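Local atomic coordinates of galactonate dehydratase (Zobellia galactanivorans, PDB entry 5OLC), a protein that belongs to the enolase superfamily of enzymes, joining an enolase-type N-terminal domain to a modified TIM-barrel domain. Residues K289-A294 / V299-H304; E254-K259 / K263-K268; I224-E229 / V271-P276; S313-L318 / P334-D339. All coordinates share one frame; numbering follows the deposited sequence.

Contact 1. Residues K289-A294 / V299-H304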
loop_
_atom_site.group_PDB
_atom_site.type_symbol
_atom_site.label_atom_id
_atom_site.label_comp_id
_atom_site.label_asym_id
_atom_site.label_seq_id
_atom_site.Cartn_x
_atom_site.Cartn_y
_atom_site.Cartn_z
ATOM N N LYS A 289 25.410 -6.596 -12.786
ATOM C CA LYS A 289 24.578 -6.735 -11.583
ATOM C C LYS A 289 23.188 -6.133 -11.822
ATOM O O LYS A 289 22.170 -6.746 -11.470
ATOM C CB LYS A 289 25.286 -6.190 -10.337
ATOM C CG LYS A 289 26.532 -7.002 -9.962
ATOM C CD LYS A 289 27.016 -6.558 -8.575
ATOM C CE LYS A 289 27.765 -7.595 -7.774
ATOM N NZ LYS A 289 29.038 -7.940 -8.418
ATOM N N ILE A 290 23.150 -4.994 -12.542
ATOM C CA ILE A 290 21.923 -4.330 -13.012
ATOM C C ILE A 290 21.180 -5.308 -13.980
ATOM O O ILE A 290 19.959 -5.374 -13.940
ATOM C CB ILE A 290 22.242 -2.963 -13.686
ATOM C CG1 ILE A 290 22.808 -1.967 -12.664
ATOM C CG2 ILE A 290 21.008 -2.384 -14.422
ATOM C CD1 ILE A 290 23.464 -0.704 -13.287
ATOM N N ALA A 291 21.919 -6.086 -14.791
ATOM C CA ALA A 291 21.326 -7.057 -15.709
ATOM C C ALA A 291 20.591 -8.191 -14.971
ATOM O O ALA A 291 19.517 -8.591 -15.417
ATOM C CB ALA A 291 22.371 -7.602 -16.667
ATOM N N THR A 292 21.136 -8.652 -13.818
ATOM C CA THR A 292 20.554 -9.666 -12.908
ATOM C C THR A 292 19.213 -9.137 -12.341
ATOM O O THR A 292 18.209 -9.862 -12.285
ATOM C CB THR A 292 21.587 -9.956 -11.784
ATOM O OG1 THR A 292 22.632 -10.768 -12.320
ATOM C CG2 THR A 292 20.986 -10.610 -10.536
ATOM N N LEU A 293 19.234 -7.859 -11.902
ATOM C CA LEU A 293 18.092 -7.148 -11.357
ATOM C C LEU A 293 17.029 -6.987 -12.430
ATOM O O LEU A 293 15.881 -7.375 -12.204
ATOM C CB LEU A 293 18.525 -5.767 -10.855
ATOM C CG LEU A 293 18.780 -5.638 -9.363
ATOM C CD1 LEU A 293 19.261 -4.253 -9.029
ATOM C CD2 LEU A 293 17.508 -5.897 -8.561
ATOM N N ALA A 294 17.409 -6.448 -13.616
ATOM C CA ALA A 294 16.501 -6.259 -14.742
ATOM C C ALA A 294 15.762 -7.538 -15.007
ATOM O O ALA A 294 14.544 -7.499 -15.096
ATOM C CB ALA A 294 17.269 -5.822 -15.979
ATOM N N VAL A 299 12.314 -6.900 -16.950
ATOM C CA VAL A 299 12.434 -5.648 -17.713
ATOM C C VAL A 299 13.603 -5.832 -18.646
ATOM O O VAL A 299 14.679 -6.235 -18.192
ATOM C CB VAL A 299 12.718 -4.396 -16.836
ATOM C CG1 VAL A 299 12.456 -3.109 -17.613
ATOM C CG2 VAL A 299 11.933 -4.412 -15.527
ATOM N N ASP A 300 13.425 -5.458 -19.927
ATOM C CA ASP A 300 14.461 -5.537 -20.968
ATOM C C ASP A 300 15.596 -4.570 -20.665
ATOM O O ASP A 300 15.377 -3.543 -20.015
ATOM C CB ASP A 300 13.892 -5.182 -22.356
ATOM C CG ASP A 300 12.634 -5.911 -22.752
ATOM O OD1 ASP A 300 11.571 -5.638 -22.141
ATOM O OD2 ASP A 300 12.687 -6.695 -23.728
ATOM N N LEU A 301 16.802 -4.895 -21.168
ATOM C CA LEU A 301 18.017 -4.085 -21.034
ATOM C C LEU A 301 18.656 -3.867 -22.384
ATOM O O LEU A 301 19.018 -4.829 -23.067
ATOM C CB LEU A 301 19.046 -4.733 -20.090
ATOM C CG LEU A 301 19.945 -3.773 -19.340
ATOM C CD1 LEU A 301 20.316 -4.349 -17.987
ATOM C CD2 LEU A 301 21.172 -3.407 -20.152
ATOM N N VAL A 302 18.792 -2.601 -22.768
ATOM C CA VAL A 302 19.487 -2.177 -23.978
ATOM C C VAL A 302 20.407 -1.127 -23.400
ATOM O O VAL A 302 19.885 -0.146 -22.880
ATOM C CB VAL A 302 18.566 -1.594 -25.091
ATOM C CG1 VAL A 302 19.397 -1.134 -26.297
ATOM C CG2 VAL A 302 17.487 -2.589 -25.516
ATOM N N PRO A 303 21.739 -1.317 -23.340
ATOM C CA PRO A 303 22.572 -0.287 -22.711
ATOM C C PRO A 303 22.674 1.012 -23.510
ATOM O O PRO A 303 22.365 1.048 -24.709
ATOM C CB PRO A 303 23.918 -0.989 -22.523
ATOM C CG PRO A 303 23.970 -1.993 -23.588
ATOM C CD PRO A 303 22.557 -2.437 -23.850
ATOM N N HIS A 304 23.059 2.089 -22.826
ATOM C CA HIS A 304 23.274 3.379 -23.463
ATOM C C HIS A 304 24.763 3.419 -23.837
ATOM O O HIS A 304 25.602 3.030 -23.012
ATOM C CB HIS A 304 22.903 4.524 -22.504
ATOM C CG HIS A 304 23.108 5.897 -23.079
ATOM N ND1 HIS A 304 24.163 6.711 -22.668
ATOM C CD2 HIS A 304 22.384 6.560 -24.013
ATOM C CE1 HIS A 304 24.049 7.829 -23.371
ATOM N NE2 HIS A 304 22.997 7.786 -24.196
#
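One methyl carries the apolar centre: CD1 of Leu301 sits 3.7 Å from CA of Ala291 and 3.9 Å from CB of Ala294, so it rests on the backbone and beta-carbons of one helical turn. Ile290, the residue before Ala291 and one turn before Ala294, completes the patch, its CG2 4.1 Å from Leu301 CD1, and the two branched side chains cross at about a right angle. Leu301 reaches the helix because its CG stands roughly anti to the backbone N (chi1 -150°), carrying the side chain forward from a CB that already points at residues 289-294. Further out the contact turns polar. Ala294 CB lies 3.4 Å from the carbonyl O of Val299, and the N-H of Val299 returns to the carbonyl of Ala294. This hydrogen bond, Val299 N to Ala294 O, measures 3.0 Å and is nearly straight at the hydrogen (170°), although the donor stands 36° out of the carbonyl plane. It ties the residue just before strand 300-301 to the C-terminal part of helix 283-296, a short helix-to-strand connection within the barrel domain. Phe266 of helix 258-267 lies against both Ala294 and Val299, while Pro276 touches Ile290 and Leu301. Asp300 and Val302 pair through their backbones with Ala274, setting strand 300-301 beside strand 273-274 in the barrel with helix 283-296 packed outside.

Contact 2. Residues E254-K259 / K263-K268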
loop_
_atom_site.group_PDB
_atom_site.type_symbol
_atom_site.label_atom_id
_atom_site.label_comp_id
_atom_site.label_asym_id
_atom_site.label_seq_id
_atom_site.Cartn_x
_atom_site.Cartn_y
_atom_site.Cartn_z
ATOM N N GLU A 254 19.429 6.262 -18.530
ATOM C CA GLU A 254 20.703 6.856 -18.969
ATOM C C GLU A 254 21.374 7.435 -17.726
ATOM O O GLU A 254 22.487 7.049 -17.385
ATOM C CB GLU A 254 20.455 8.037 -19.920
ATOM C CG GLU A 254 20.124 7.720 -21.363
ATOM C CD GLU A 254 20.216 8.946 -22.259
ATOM O OE1 GLU A 254 19.315 9.123 -23.110
ATOM O OE2 GLU A 254 21.175 9.741 -22.099
ATOM N N CYS A 255 20.615 8.292 -17.003
ATOM C CA CYS A 255 20.973 9.036 -15.798
ATOM C C CYS A 255 20.827 8.229 -14.483
ATOM O O CYS A 255 20.934 8.808 -13.394
ATOM C CB CYS A 255 20.184 10.342 -15.750
ATOM S SG CYS A 255 20.067 11.185 -17.348
ATOM N N GLU A 256 20.626 6.896 -14.582
ATOM C CA GLU A 256 20.536 6.022 -13.408
ATOM C C GLU A 256 21.866 5.324 -13.147
ATOM O O GLU A 256 22.517 4.849 -14.076
ATOM C CB GLU A 256 19.371 5.032 -13.514
ATOM C CG GLU A 256 18.029 5.616 -13.110
ATOM C CD GLU A 256 17.833 5.965 -11.644
ATOM O OE1 GLU A 256 18.565 5.421 -10.788
ATOM O OE2 GLU A 256 16.926 6.775 -11.350
ATOM N N TYR A 257 22.295 5.334 -11.882
ATOM C CA TYR A 257 23.587 4.811 -11.445
ATOM C C TYR A 257 23.443 3.772 -10.337
ATOM O O TYR A 257 22.651 3.947 -9.406
ATOM C CB TYR A 257 24.480 5.976 -10.955
ATOM C CG TYR A 257 24.789 7.027 -12.006
ATOM C CD1 TYR A 257 23.890 8.057 -12.279
ATOM C CD2 TYR A 257 26.000 7.022 -12.690
ATOM C CE1 TYR A 257 24.160 9.015 -13.258
ATOM C CE2 TYR A 257 26.289 7.980 -13.664
ATOM C CZ TYR A 257 25.364 8.975 -13.945
ATOM O OH TYR A 257 25.658 9.932 -14.886
ATOM N N LEU A 258 24.233 2.700 -10.436
ATOM C CA LEU A 258 24.334 1.558 -9.513
ATOM C C LEU A 258 23.101 0.645 -9.492
ATOM O O LEU A 258 22.043 0.971 -10.046
ATOM C CB LEU A 258 24.710 1.980 -8.067
ATOM C CG LEU A 258 25.978 2.817 -7.880
ATOM C CD1 LEU A 258 26.221 3.096 -6.408
ATOM C CD2 LEU A 258 27.208 2.122 -8.474
ATOM N N LYS A 259 23.271 -0.526 -8.849
ATOM C CA LYS A 259 22.232 -1.539 -8.651
ATOM C C LYS A 259 21.083 -0.928 -7.825
ATOM O O LYS A 259 19.903 -1.187 -8.109
ATOM C CB LYS A 259 22.816 -2.804 -7.965
ATOM C CG LYS A 259 23.533 -2.577 -6.606
ATOM C CD LYS A 259 23.973 -3.871 -5.919
ATOM C CE LYS A 259 25.433 -4.180 -6.097
ATOM N NZ LYS A 259 26.290 -3.246 -5.313
ATOM N N LYS A 263 17.241 -0.526 -8.892
ATOM C CA LYS A 263 16.226 -1.210 -8.082
ATOM C C LYS A 263 15.066 -0.241 -7.843
ATOM O O LYS A 263 13.914 -0.624 -8.035
ATOM C CB LYS A 263 16.863 -1.719 -6.765
ATOM C CG LYS A 263 16.057 -1.662 -5.469
ATOM C CD LYS A 263 15.057 -2.789 -5.309
ATOM C CE LYS A 263 14.737 -3.080 -3.856
ATOM N NZ LYS A 263 14.021 -1.994 -3.116
ATOM N N ARG A 264 15.382 1.036 -7.492
ATOM C CA ARG A 264 14.401 2.089 -7.248
ATOM C C ARG A 264 13.635 2.436 -8.532
ATOM O O ARG A 264 12.424 2.635 -8.451
ATOM C CB ARG A 264 15.021 3.308 -6.526
ATOM C CG ARG A 264 15.289 4.602 -7.328
ATOM C CD ARG A 264 15.726 5.765 -6.429
ATOM N NE ARG A 264 17.110 5.661 -5.916
ATOM C CZ ARG A 264 17.472 5.169 -4.720
ATOM N NH1 ARG A 264 18.751 5.138 -4.368
ATOM N NH2 ARG A 264 16.555 4.692 -3.881
ATOM N N LEU A 265 14.295 2.404 -9.706
ATOM C CA LEU A 265 13.615 2.662 -10.974
ATOM C C LEU A 265 12.603 1.544 -11.281
ATOM O O LEU A 265 11.462 1.825 -11.655
ATOM C CB LEU A 265 14.639 2.812 -12.123
ATOM C CG LEU A 265 14.065 3.071 -13.538
ATOM C CD1 LEU A 265 13.725 4.508 -13.737
ATOM C CD2 LEU A 265 15.021 2.628 -14.593
ATOM N N PHE A 266 13.024 0.289 -11.090
ATOM C CA PHE A 266 12.195 -0.884 -11.350
ATOM C C PHE A 266 11.049 -1.054 -10.346
ATOM O O PHE A 266 9.998 -1.589 -10.724
ATOM C CB PHE A 266 13.055 -2.172 -11.401
ATOM C CG PHE A 266 14.153 -2.245 -12.442
ATOM C CD1 PHE A 266 13.932 -1.817 -13.752
ATOM C CD2 PHE A 266 15.373 -2.832 -12.142
ATOM C CE1 PHE A 266 14.936 -1.917 -14.715
ATOM C CE2 PHE A 266 16.369 -2.946 -13.114
ATOM C CZ PHE A 266 16.144 -2.488 -14.393
ATOM N N ASP A 267 11.253 -0.617 -9.070
ATOM C CA ASP A 267 10.253 -0.729 -8.012
ATOM C C ASP A 267 9.049 0.115 -8.307
ATOM O O ASP A 267 7.962 -0.169 -7.800
ATOM C CB ASP A 267 10.837 -0.311 -6.654
ATOM C CG ASP A 267 11.526 -1.405 -5.865
ATOM O OD1 ASP A 267 11.462 -2.577 -6.280
ATOM O OD2 ASP A 267 12.101 -1.097 -4.823
ATOM N N LYS A 268 9.237 1.153 -9.126
ATOM C CA LYS A 268 8.189 2.090 -9.476
ATOM C C LYS A 268 7.572 1.817 -10.860
ATOM O O LYS A 268 6.825 2.661 -11.358
ATOM C CB LYS A 268 8.697 3.537 -9.332
ATOM C CG LYS A 268 9.218 3.902 -7.947
ATOM C CD LYS A 268 9.008 5.389 -7.623
ATOM C CE LYS A 268 7.790 5.675 -6.751
ATOM N NZ LYS A 268 8.143 6.432 -5.515
#
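Glu256 turns its CG toward Leu265 (chi1 -82°), within 4.5 Å of CD1 of Leu265, whose own CG is anti to its backbone N; the next torsion of Glu256 (chi2 -68°) then bends the carboxylate off the line of the chain. The two side chains meet loosely, aliphatic part to methyl. They lie in the beta-alpha-beta unit formed by strand 250-252, helix 258-267 and strand 273-274 of the TIM-barrel-like domain: residues 254-259 lead off the strand into the helix, and residues 263-267 form its C-terminal end. Backbone closes the contact more firmly. The N-H of Lys263 gives an i to i+4 hydrogen bond to the carbonyl of Lys259, with Lys263 N to Lys259 O at 2.9 Å. CB of Lys263 is also near that oxygen, 3.4 Å from Lys259 O.

The polar ends mostly turn elsewhere. Glu256 OE2 is hydrogen-bonded to Tyr236 and forms a salt bridge with Arg98 of a neighbouring subunit, which would be expected to stabilise its negative charge. Arg264 stays more distant, its NE 5.1 Å from Glu256 OE1. Lys259 directs its amine to Glu286 of helix 283-296 in a salt bridge. The bent chain of Lys263 makes a cation-pi contact with Tyr297 of another neighbouring subunit. One helical turn on from Lys263 comes Asp267: Lys263 NZ meets Asp267 OD2 at 2.7 Å in a salt bridge, OD2 accepting through its syn lone pair.

Contact 3. Residues I224-E229 / V271-P276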
loop_
_atom_site.group_PDB
_atom_site.type_symbol
_atom_site.label_atom_id
_atom_site.label_comp_id
_atom_site.label_asym_id
_atom_site.label_seq_id
_atom_site.Cartn_x
_atom_site.Cartn_y
_atom_site.Cartn_z
ATOM N N ILE A 224 6.292 3.695 -33.435
ATOM C CA ILE A 224 7.520 3.998 -32.701
ATOM C C ILE A 224 7.885 2.824 -31.807
ATOM O O ILE A 224 7.064 2.396 -30.990
ATOM C CB ILE A 224 7.485 5.368 -31.968
ATOM C CG1 ILE A 224 7.091 6.527 -32.930
ATOM C CG2 ILE A 224 8.800 5.655 -31.229
ATOM C CD1 ILE A 224 7.878 6.640 -34.304
ATOM N N SER A 225 9.105 2.286 -32.002
ATOM C CA SER A 225 9.623 1.146 -31.248
ATOM C C SER A 225 9.798 1.451 -29.758
ATOM O O SER A 225 9.521 0.578 -28.940
ATOM C CB SER A 225 10.891 0.598 -31.882
ATOM O OG SER A 225 10.579 0.098 -33.173
ATOM N N TRP A 226 10.205 2.691 -29.405
ATOM C CA TRP A 226 10.295 3.140 -28.014
ATOM C C TRP A 226 10.540 4.654 -27.884
ATOM O O TRP A 226 11.033 5.292 -28.816
ATOM C CB TRP A 226 11.296 2.323 -27.143
ATOM C CG TRP A 226 12.748 2.655 -27.292
ATOM C CD1 TRP A 226 13.374 3.799 -26.900
ATOM C CD2 TRP A 226 13.780 1.764 -27.730
ATOM N NE1 TRP A 226 14.721 3.707 -27.144
ATOM C CE2 TRP A 226 14.999 2.471 -27.665
ATOM C CE3 TRP A 226 13.786 0.457 -28.247
ATOM C CZ2 TRP A 226 16.214 1.909 -28.075
ATOM C CZ3 TRP A 226 14.991 -0.103 -28.641
ATOM C CH2 TRP A 226 16.189 0.614 -28.541
ATOM N N PHE A 227 10.197 5.207 -26.701
ATOM C CA PHE A 227 10.401 6.598 -26.342
ATOM C C PHE A 227 11.456 6.650 -25.231
ATOM O O PHE A 227 11.208 6.222 -24.099
ATOM C CB PHE A 227 9.070 7.269 -25.940
ATOM C CG PHE A 227 9.047 8.785 -25.827
ATOM C CD1 PHE A 227 10.193 9.539 -26.070
ATOM C CD2 PHE A 227 7.882 9.453 -25.460
ATOM C CE1 PHE A 227 10.173 10.925 -25.953
ATOM C CE2 PHE A 227 7.861 10.847 -25.351
ATOM C CZ PHE A 227 9.008 11.571 -25.590
ATOM N N GLU A 228 12.654 7.149 -25.597
ATOM C CA GLU A 228 13.827 7.281 -24.734
ATOM C C GLU A 228 13.819 8.586 -23.959
ATOM O O GLU A 228 13.537 9.644 -24.526
ATOM C CB GLU A 228 15.126 7.122 -25.544
ATOM C CG GLU A 228 16.288 6.602 -24.713
ATOM C CD GLU A 228 17.591 6.406 -25.464
ATOM O OE1 GLU A 228 17.643 5.511 -26.337
ATOM O OE2 GLU A 228 18.574 7.115 -25.149
ATOM N N GLU A 229 14.125 8.486 -22.649
ATOM C CA GLU A 229 14.165 9.582 -21.674
ATOM C C GLU A 229 13.016 10.628 -21.909
ATOM O O GLU A 229 13.303 11.799 -22.182
ATOM C CB GLU A 229 15.579 10.212 -21.645
ATOM C CG GLU A 229 16.645 9.315 -21.032
ATOM C CD GLU A 229 16.783 9.355 -19.520
ATOM O OE1 GLU A 229 17.196 10.411 -18.986
ATOM O OE2 GLU A 229 16.560 8.305 -18.875
ATOM N N VAL A 271 9.902 1.945 -16.534
ATOM C CA VAL A 271 10.317 1.625 -17.889
ATOM C C VAL A 271 9.963 0.213 -18.369
ATOM O O VAL A 271 9.802 -0.723 -17.578
ATOM C CB VAL A 271 11.836 1.902 -18.068
ATOM C CG1 VAL A 271 12.147 3.380 -17.890
ATOM C CG2 VAL A 271 12.696 1.047 -17.138
ATOM N N ASP A 272 9.875 0.093 -19.705
ATOM C CA ASP A 272 9.701 -1.133 -20.461
ATOM C C ASP A 272 11.120 -1.645 -20.779
ATOM O O ASP A 272 11.344 -2.860 -20.781
ATOM C CB ASP A 272 8.928 -0.852 -21.764
ATOM C CG ASP A 272 7.439 -0.716 -21.582
ATOM O OD1 ASP A 272 6.781 -1.737 -21.265
ATOM O OD2 ASP A 272 6.922 0.391 -21.789
ATOM N N ILE A 273 12.071 -0.700 -21.032
ATOM C CA ILE A 273 13.491 -0.946 -21.363
ATOM C C ILE A 273 14.381 -0.110 -20.455
ATOM O O ILE A 273 14.225 1.114 -20.418
ATOM C CB ILE A 273 13.825 -0.597 -22.848
ATOM C CG1 ILE A 273 12.897 -1.283 -23.858
ATOM C CG2 ILE A 273 15.279 -0.875 -23.168
ATOM C CD1 ILE A 273 12.105 -0.352 -24.628
ATOM N N ALA A 274 15.349 -0.751 -19.775
ATOM C CA ALA A 274 16.312 -0.064 -18.910
ATOM C C ALA A 274 17.579 0.197 -19.722
ATOM O O ALA A 274 18.078 -0.721 -20.373
ATOM C CB ALA A 274 16.629 -0.915 -17.695
ATOM N N GLN A 275 18.082 1.446 -19.720
ATOM C CA GLN A 275 19.240 1.800 -20.531
ATOM C C GLN A 275 20.439 2.281 -19.705
ATOM O O GLN A 275 20.797 3.457 -19.809
ATOM C CB GLN A 275 18.857 2.813 -21.642
ATOM C CG GLN A 275 17.805 2.281 -22.608
ATOM C CD GLN A 275 17.814 2.890 -23.987
ATOM O OE1 GLN A 275 16.764 3.240 -24.531
ATOM N NE2 GLN A 275 18.972 2.923 -24.635
ATOM N N PRO A 276 21.122 1.410 -18.915
ATOM C CA PRO A 276 22.318 1.888 -18.187
ATOM C C PRO A 276 23.515 2.065 -19.123
ATOM O O PRO A 276 23.682 1.274 -20.058
ATOM C CB PRO A 276 22.602 0.783 -17.153
ATOM C CG PRO A 276 21.672 -0.323 -17.458
ATOM C CD PRO A 276 20.900 -0.032 -18.698
#
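Apolar packing joins Trp226 to Ile273, with CD1 of Ile273 3.8 Å from CB of Trp226. The same methyl is 4.1 Å from CG of the Trp226 indole, where the side chain of Ile273 crosses that of Trp226 at about a right angle. Trp226 is placed for this by a chi1 of 79°, which sets CG between the backbone N and the carbonyl carbon. Its indole also meets the ring of Tyr140 edge to face. Both Trp226 and Ile273 point across the gap, yet their CA atoms are 8.4 Å apart. Such a spacing suits two barrel strands that are not adjacent: 224-228 and 273-274 lie on either side of strand 250-252 in the parallel barrel of the enolase superfamily, and Ser251 from that middle strand touches Trp226, Glu228 and Ile273.

Polar groups gather round the amide of Gln275, an extended side chain whose end lies by both Trp226 and Glu228. Its plane stands 87° from the indole of Trp226 and 72° from the carboxylate of Glu228; Glu228 OE1 is 3.5 Å from CD of Gln275. Glu228 reaches there with CG anti to its backbone N and an extended chain beyond.

Ionic contacts continue outside the pair. Glu228 OE2 forms a salt bridge with Lys172 and also lies close to the like-charged Glu254 OE1.

Contact 4. Residues S313-L318 / P334-D339; sequences SAAVHL and PTMELD
The thioether of Met336 lies against the backbone of helix 309-321 at Ala315 and Val316. Its SD is 4.1 Å from CB of Ala315 and 3.8 Å from N of Val316, and its terminal CE touches CG2 of Val316 at 3.6 Å. The sulfur therefore rests where one residue passes into the next, while the methyl carries on to CG2 of Val316, the two side chains crossing at a slant. Although CB of Val316 points away from Met336, the CG2 branch beside the backbone N comes back to meet it. Round the same side chain lie Ile312 and Val319 from the same helix, Ile137 of strand 136-142 and Leu361 of strand 360-362.

Met336 leaves its own backbone with CG in the crowded position between N and carbonyl carbon (chi1 75°), then stays extended to the methyl, a straight arm across to the helix; the CA atoms of Ala315 and Met336 are 7.0 Å apart. Farther out, backbone pairing of Met336 with Tyr140 fixes the start of the arm. Helix 309-321 here makes a buried contact with the residue leading into strand 337-339, which lies beside strand 136-142, consistent with closure of a TIM-barrel-like domain.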
loop_
_atom_site.group_PDB
_atom_site.type_symbol
_atom_site.label_atom_id
_atom_site.label_comp_id
_atom_site.label_asym_id
_atom_site.label_seq_id
_atom_site.Cartn_x
_atom_site.Cartn_y
_atom_site.Cartn_z
ATOM N N SER A 313 32.724 -1.348 -27.462
ATOM C CA SER A 313 33.211 -2.708 -27.195
ATOM C C SER A 313 32.595 -3.322 -25.945
ATOM O O SER A 313 32.093 -4.439 -26.027
ATOM C CB SER A 313 34.731 -2.738 -27.100
ATOM O OG SER A 313 35.285 -2.525 -28.383
ATOM N N ALA A 314 32.584 -2.575 -24.811
ATOM C CA ALA A 314 32.001 -2.999 -23.541
ATOM C C ALA A 314 30.515 -3.392 -23.729
ATOM O O ALA A 314 30.084 -4.420 -23.188
ATOM C CB ALA A 314 32.148 -1.891 -22.511
ATOM N N ALA A 315 29.761 -2.614 -24.554
ATOM C CA ALA A 315 28.366 -2.915 -24.890
ATOM C C ALA A 315 28.281 -4.130 -25.789
ATOM O O ALA A 315 27.430 -4.972 -25.546
ATOM C CB ALA A 315 27.692 -1.727 -25.538
ATOM N N VAL A 316 29.182 -4.267 -26.779
ATOM C CA VAL A 316 29.203 -5.445 -27.667
ATOM C C VAL A 316 29.277 -6.700 -26.799
ATOM O O VAL A 316 28.455 -7.602 -26.944
ATOM C CB VAL A 316 30.364 -5.457 -28.707
ATOM C CG1 VAL A 316 30.205 -6.617 -29.678
ATOM C CG2 VAL A 316 30.478 -4.141 -29.463
ATOM N N HIS A 317 30.235 -6.716 -25.868
ATOM C CA HIS A 317 30.453 -7.826 -24.964
ATOM C C HIS A 317 29.345 -7.978 -23.936
ATOM O O HIS A 317 29.052 -9.104 -23.558
ATOM C CB HIS A 317 31.841 -7.743 -24.336
ATOM C CG HIS A 317 32.906 -8.075 -25.335
ATOM N ND1 HIS A 317 33.426 -9.354 -25.432
ATOM C CD2 HIS A 317 33.416 -7.322 -26.340
ATOM C CE1 HIS A 317 34.281 -9.321 -26.447
ATOM N NE2 HIS A 317 34.308 -8.120 -27.025
ATOM N N LEU A 318 28.673 -6.880 -23.534
ATOM C CA LEU A 318 27.565 -7.018 -22.579
ATOM C C LEU A 318 26.299 -7.583 -23.234
ATOM O O LEU A 318 25.760 -8.556 -22.697
ATOM C CB LEU A 318 27.272 -5.748 -21.787
ATOM C CG LEU A 318 26.327 -5.981 -20.611
ATOM C CD1 LEU A 318 27.009 -5.756 -19.272
ATOM C CD2 LEU A 318 25.042 -5.192 -20.783
ATOM N N PRO A 334 19.458 -9.255 -30.579
ATOM C CA PRO A 334 19.452 -8.049 -29.731
ATOM C C PRO A 334 19.972 -6.803 -30.435
ATOM O O PRO A 334 20.607 -6.932 -31.477
ATOM C CB PRO A 334 20.378 -8.443 -28.587
ATOM C CG PRO A 334 21.344 -9.359 -29.205
ATOM C CD PRO A 334 20.571 -10.151 -30.212
ATOM N N THR A 335 19.718 -5.600 -29.854
ATOM C CA THR A 335 20.216 -4.301 -30.351
ATOM C C THR A 335 21.079 -3.606 -29.285
ATOM O O THR A 335 21.037 -3.973 -28.104
ATOM C CB THR A 335 19.097 -3.331 -30.802
ATOM O OG1 THR A 335 18.366 -2.846 -29.671
ATOM C CG2 THR A 335 18.169 -3.913 -31.853
ATOM N N MET A 336 21.846 -2.586 -29.716
ATOM C CA MET A 336 22.688 -1.742 -28.869
ATOM C C MET A 336 22.861 -0.372 -29.519
ATOM O O MET A 336 22.600 -0.233 -30.719
ATOM C CB MET A 336 24.038 -2.403 -28.573
ATOM C CG MET A 336 24.994 -2.384 -29.739
ATOM S SD MET A 336 26.627 -2.927 -29.264
ATOM C CE MET A 336 27.467 -2.552 -30.697
ATOM N N GLU A 337 23.295 0.635 -28.738
ATOM C CA GLU A 337 23.465 1.985 -29.266
ATOM C C GLU A 337 24.752 2.151 -30.071
ATOM O O GLU A 337 25.852 2.135 -29.511
ATOM C CB GLU A 337 23.340 3.059 -28.163
ATOM C CG GLU A 337 23.118 4.463 -28.708
ATOM C CD GLU A 337 22.605 5.516 -27.745
ATOM O OE1 GLU A 337 21.828 5.170 -26.823
ATOM O OE2 GLU A 337 22.914 6.709 -27.971
ATOM N N LEU A 338 24.596 2.355 -31.387
ATOM C CA LEU A 338 25.723 2.590 -32.274
ATOM C C LEU A 338 25.689 4.030 -32.797
ATOM O O LEU A 338 24.967 4.316 -33.759
ATOM C CB LEU A 338 25.740 1.562 -33.421
ATOM C CG LEU A 338 27.044 1.428 -34.217
ATOM C CD1 LEU A 338 28.140 0.726 -33.408
ATOM C CD2 LEU A 338 26.807 0.672 -35.484
ATOM N N ASP A 339 26.447 4.941 -32.129
ATOM C CA ASP A 339 26.556 6.361 -32.495
ATOM C C ASP A 339 27.101 6.505 -33.913
ATOM O O ASP A 339 28.226 6.083 -34.180
ATOM C CB ASP A 339 27.439 7.130 -31.487
ATOM C CG ASP A 339 27.589 8.624 -31.754
ATOM O OD1 ASP A 339 26.602 9.252 -32.198
ATOM O OD2 ASP A 339 28.684 9.170 -31.490
#

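In the fold
From the N terminus, contact 3 opens first, at residues 224-229. Before it closes at 271-276, the chain runs through strand 250-252 and helix 258-267, so the short loop of contact 2 is nested inside it. Contact 1 then closes a tight connection between helix 283-296 and strand 300-301, and contact 4 follows with the wider loop from helix 309-321 to strand 337-339; these come in series, and none crosses another. Strands 273-274 and 300-301 are neighbours, linking contacts 3 and 1, while Phe266 of contact 2 packs on both. Contacts 2 and 4 do not touch, their centres about 20 Å apart, yet all belong to the one barrel.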